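Local coordinates for protein beta-n-acetylhexosaminidase (Streptococcus pneumoniae, PDB 4AZI) that probably removes terminal beta-linked N-acetylglucosamine residues from glycans as a family 20 glycoside hydrolase exo-beta-D-N-acetylglucosaminidase, at residues Leu27-Asp32 against Tyr337-Ile342. The protein carries 2 engineered substitutions. Residues are numbered along the deposited sequence; the frame is centred on the assembly and turned at random.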
ATOM      1  N   LEU A  27       1.997  10.620  -9.746  1.00 13.47           N
ATOM      2  CA  LEU A  27       1.789  10.297  -8.336  1.00 13.97           C
ATOM      3  C   LEU A  27       1.486  11.542  -7.504  1.00 14.29           C
ATOM      4  O   LEU A  27       0.630  11.501  -6.619  1.00 14.29           O
ATOM      5  CB  LEU A  27       2.973   9.502  -7.786  1.00 13.42           C
ATOM      6  CG  LEU A  27       3.212   8.185  -8.547  1.00 13.12           C
ATOM      7  CD1 LEU A  27       4.587   7.598  -8.262  1.00 12.99           C
ATOM      8  CD2 LEU A  27       2.113   7.168  -8.267  1.00 13.29           C
ATOM      9  N   LYS A  28       2.153  12.650  -7.826  1.00 15.02           N
ATOM     10  CA  LYS A  28       1.858  13.946  -7.207  1.00 15.49           C
ATOM     11  C   LYS A  28       0.394  14.330  -7.425  1.00 16.06           C
ATOM     12  O   LYS A  28      -0.263  14.793  -6.497  1.00 16.73           O
ATOM     13  CB  LYS A  28       2.781  15.046  -7.748  1.00 15.57           C
ATOM     14  CG  LYS A  28       4.189  15.066  -7.160  1.00 15.50           C
ATOM     15  CD  LYS A  28       5.051  16.126  -7.845  1.00 15.61           C
ATOM     16  CE  LYS A  28       5.916  16.890  -6.855  1.00 15.80           C
ATOM     17  NZ  LYS A  28       6.701  18.010  -7.472  1.00 16.06           N
ATOM     18  N   ARG A  29      -0.114  14.137  -8.643  1.00 16.62           N
ATOM     19  CA  ARG A  29      -1.530  14.383  -8.951  1.00 16.85           C
ATOM     20  C   ARG A  29      -2.500  13.526  -8.130  1.00 16.14           C
ATOM     21  O   ARG A  29      -3.561  14.000  -7.710  1.00 16.07           O
ATOM     22  CB  ARG A  29      -1.804  14.169 -10.436  1.00 18.40           C
ATOM     23  CG  ARG A  29      -1.283  15.277 -11.328  1.00 20.32           C
ATOM     24  CD  ARG A  29      -2.289  15.567 -12.420  1.00 23.34           C
ATOM     25  NE  ARG A  29      -3.416  16.352 -11.900  1.00 25.91           N
ATOM     26  CZ  ARG A  29      -4.553  16.586 -12.552  1.00 26.76           C
ATOM     27  NH1 ARG A  29      -4.748  16.096 -13.770  1.00 27.75           N
ATOM     28  NH2 ARG A  29      -5.503  17.318 -11.983  1.00 27.28           N
ATOM     29  N   ILE A  30      -2.141  12.259  -7.930  1.00 15.47           N
ATOM     30  CA  ILE A  30      -2.877  11.367  -7.027  1.00 14.78           C
ATOM     31  C   ILE A  30      -2.885  11.915  -5.589  1.00 14.55           C
ATOM     32  O   ILE A  30      -3.936  11.952  -4.945  1.00 14.55           O
ATOM     33  CB  ILE A  30      -2.308   9.923  -7.075  1.00 14.45           C
ATOM     34  CG1 ILE A  30      -2.655   9.265  -8.419  1.00 14.40           C
ATOM     35  CG2 ILE A  30      -2.801   9.087  -5.888  1.00 14.20           C
ATOM     36  CD1 ILE A  30      -1.838   8.031  -8.749  1.00 14.35           C
ATOM     37  N   VAL A  31      -1.713  12.341  -5.105  1.00 14.47           N
ATOM     38  CA  VAL A  31      -1.564  13.001  -3.795  1.00 14.32           C
ATOM     39  C   VAL A  31      -2.502  14.214  -3.677  1.00 14.54           C
ATOM     40  O   VAL A  31      -3.223  14.355  -2.684  1.00 14.39           O
ATOM     41  CB  VAL A  31      -0.092  13.442  -3.553  1.00 14.33           C
ATOM     42  CG1 VAL A  31       0.006  14.481  -2.443  1.00 14.05           C
ATOM     43  CG2 VAL A  31       0.787  12.242  -3.234  1.00 13.84           C
ATOM     44  N   ASP A  32      -2.480  15.061  -4.710  1.00 14.67           N
ATOM     45  CA  ASP A  32      -3.360  16.231  -4.845  1.00 14.95           C
ATOM     46  C   ASP A  32      -4.832  15.875  -4.727  1.00 14.71           C
ATOM     47  O   ASP A  32      -5.573  16.504  -3.969  1.00 14.69           O
ATOM     48  CB  ASP A  32      -3.158  16.899  -6.214  1.00 14.87           C
ATOM     49  CG  ASP A  32      -1.847  17.639  -6.323  1.00 15.31           C
ATOM     50  OD1 ASP A  32      -1.169  17.820  -5.293  0.50 15.08           O
ATOM     51  OD2 ASP A  32      -1.510  18.056  -7.453  0.50 14.84           O
ATOM     52  N   TYR A 337      -3.313   3.799 -18.115  1.00 19.69           N
ATOM     53  CA  TYR A 337      -3.750   4.432 -16.878  1.00 19.56           C
ATOM     54  C   TYR A 337      -4.546   5.683 -17.228  1.00 19.85           C
ATOM     55  O   TYR A 337      -4.015   6.624 -17.823  1.00 19.87           O
ATOM     56  CB  TYR A 337      -2.563   4.767 -15.956  1.00 18.84           C
ATOM     57  CG  TYR A 337      -2.904   5.739 -14.839  1.00 18.77           C
ATOM     58  CD1 TYR A 337      -3.809   5.392 -13.834  1.00 18.35           C
ATOM     59  CD2 TYR A 337      -2.323   7.005 -14.787  1.00 18.51           C
ATOM     60  CE1 TYR A 337      -4.124   6.275 -12.812  1.00 18.34           C
ATOM     61  CE2 TYR A 337      -2.633   7.898 -13.769  1.00 18.53           C
ATOM     62  CZ  TYR A 337      -3.532   7.525 -12.783  1.00 18.36           C
ATOM     63  OH  TYR A 337      -3.862   8.399 -11.775  1.00 17.72           O
ATOM     64  N   LYS A 338      -5.827   5.666 -16.876  1.00 20.59           N
ATOM     65  CA  LYS A 338      -6.701   6.811 -17.073  1.00 21.23           C
ATOM     66  C   LYS A 338      -7.013   7.447 -15.727  1.00 21.51           C
ATOM     67  O   LYS A 338      -7.890   6.998 -14.988  1.00 21.67           O
ATOM     68  CB  LYS A 338      -7.981   6.411 -17.808  1.00 21.53           C
ATOM     69  CG  LYS A 338      -7.794   6.205 -19.302  1.00 21.75           C
ATOM     70  CD  LYS A 338      -9.074   5.678 -19.927  1.00 21.92           C
ATOM     71  CE  LYS A 338      -8.784   4.910 -21.203  1.00 21.87           C
ATOM     72  NZ  LYS A 338      -9.854   3.911 -21.477  1.00 22.50           N
ATOM     73  N   GLU A 339      -6.253   8.493 -15.427  1.00 21.56           N
ATOM     74  CA  GLU A 339      -6.365   9.266 -14.202  1.00 21.84           C
ATOM     75  C   GLU A 339      -7.815   9.529 -13.767  1.00 21.85           C
ATOM     76  O   GLU A 339      -8.166   9.340 -12.597  1.00 21.11           O
ATOM     77  CB  GLU A 339      -5.589  10.568 -14.395  1.00 21.82           C
ATOM     78  CG  GLU A 339      -5.860  11.650 -13.377  1.00 22.41           C
ATOM     79  CD  GLU A 339      -4.957  12.843 -13.582  1.00 22.77           C
ATOM     80  OE1 GLU A 339      -3.758  12.744 -13.241  1.00 22.07           O
ATOM     81  OE2 GLU A 339      -5.442  13.863 -14.116  1.00 23.04           O
ATOM     82  N   GLU A 340      -8.643   9.943 -14.724  1.00 21.68           N
ATOM     83  CA  GLU A 340     -10.054  10.269 -14.486  1.00 21.68           C
ATOM     84  C   GLU A 340     -10.901   9.107 -13.933  1.00 20.39           C
ATOM     85  O   GLU A 340     -11.828   9.327 -13.158  1.00 19.24           O
ATOM     86  CB  GLU A 340     -10.695  10.870 -15.751  1.00 22.72           C
ATOM     87  CG  GLU A 340     -10.841   9.922 -16.943  1.00 24.60           C
ATOM     88  CD  GLU A 340      -9.619   9.847 -17.860  1.00 26.12           C
ATOM     89  OE1 GLU A 340      -8.587  10.525 -17.612  1.00 25.79           O
ATOM     90  OE2 GLU A 340      -9.697   9.091 -18.855  1.00 27.16           O
ATOM     91  N   GLU A 341     -10.582   7.880 -14.337  1.00 19.86           N
ATOM     92  CA  GLU A 341     -11.249   6.701 -13.783  1.00 19.72           C
ATOM     93  C   GLU A 341     -10.932   6.577 -12.294  1.00 19.02           C
ATOM     94  O   GLU A 341     -11.829   6.388 -11.473  1.00 18.85           O
ATOM     95  CB  GLU A 341     -10.808   5.432 -14.505  1.00 19.76           C
ATOM     96  CG  GLU A 341     -11.312   5.290 -15.928  1.00 20.57           C
ATOM     97  CD  GLU A 341     -10.819   4.015 -16.583  1.00 21.12           C
ATOM     98  OE1 GLU A 341      -9.773   3.490 -16.159  1.00 21.34           O
ATOM     99  OE2 GLU A 341     -11.481   3.526 -17.521  1.00 22.56           O
ATOM    100  N   ILE A 342      -9.649   6.698 -11.965  1.00 18.39           N
ATOM    101  CA  ILE A 342      -9.164   6.579 -10.586  1.00 17.99           C
ATOM    102  C   ILE A 342      -9.735   7.695  -9.714  1.00 17.82           C
ATOM    103  O   ILE A 342     -10.098   7.464  -8.564  1.00 17.19           O
ATOM    104  CB  ILE A 342      -7.616   6.555 -10.538  1.00 17.57           C
ATOM    105  CG1 ILE A 342      -7.092   5.162 -10.910  1.00 17.56           C
ATOM    106  CG2 ILE A 342      -7.090   6.910  -9.151  1.00 17.44           C
ATOM    107  CD1 ILE A 342      -7.330   4.739 -12.347  1.00 17.55           C
TER
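R29 of helix 24-37 meets E339, of opposite charge, in the first turn of helix 339-352. R29 crosses E339 at about a right angle. R29 CB lies 3.7 Å from E339 OE1, and R29 CG is a little farther from the same oxygen. R29 CD comes closer, 3.3 Å from E339 OE1. R29 NE then sits about equally far from both carboxylate oxygens. The chain bends at chi2 and chi3 (-140° and 77°), which carries the guanidinium past OE1 to the other oxygen. There R29 CZ is 3.3 Å from E339 OE2. A salt bridge from R29 NH1 to E339 OE2 is modelled but doubtful, because the two atoms are placed too close together. The guanidinium and carboxylate planes stand 80° apart. E339 reaches across with an extended chain, its CG anti to the backbone N.

Beside this pair, I30 meets Y337. I30 CG1 and CD1 both lie 3.7 Å from Y337 OH, so the CG1–CD1 branch of I30 packs at the hydroxyl end of the Y337 side chain. The backbone N of E339 sits over the centre of one face of the Y337 ring, 3.8 Å above it. F22 makes an edge-to-face contact with the same ring.

The contact joins the helices that follow strands 10-16 and 321-329, the two strands that meet to close the TIM barrel. R29 is exposed and I30 is buried. On helix 24-37, L27 and V31 pack on strand 41-45 and helix 94-106, and K28 forms a salt bridge with E99 of that helix.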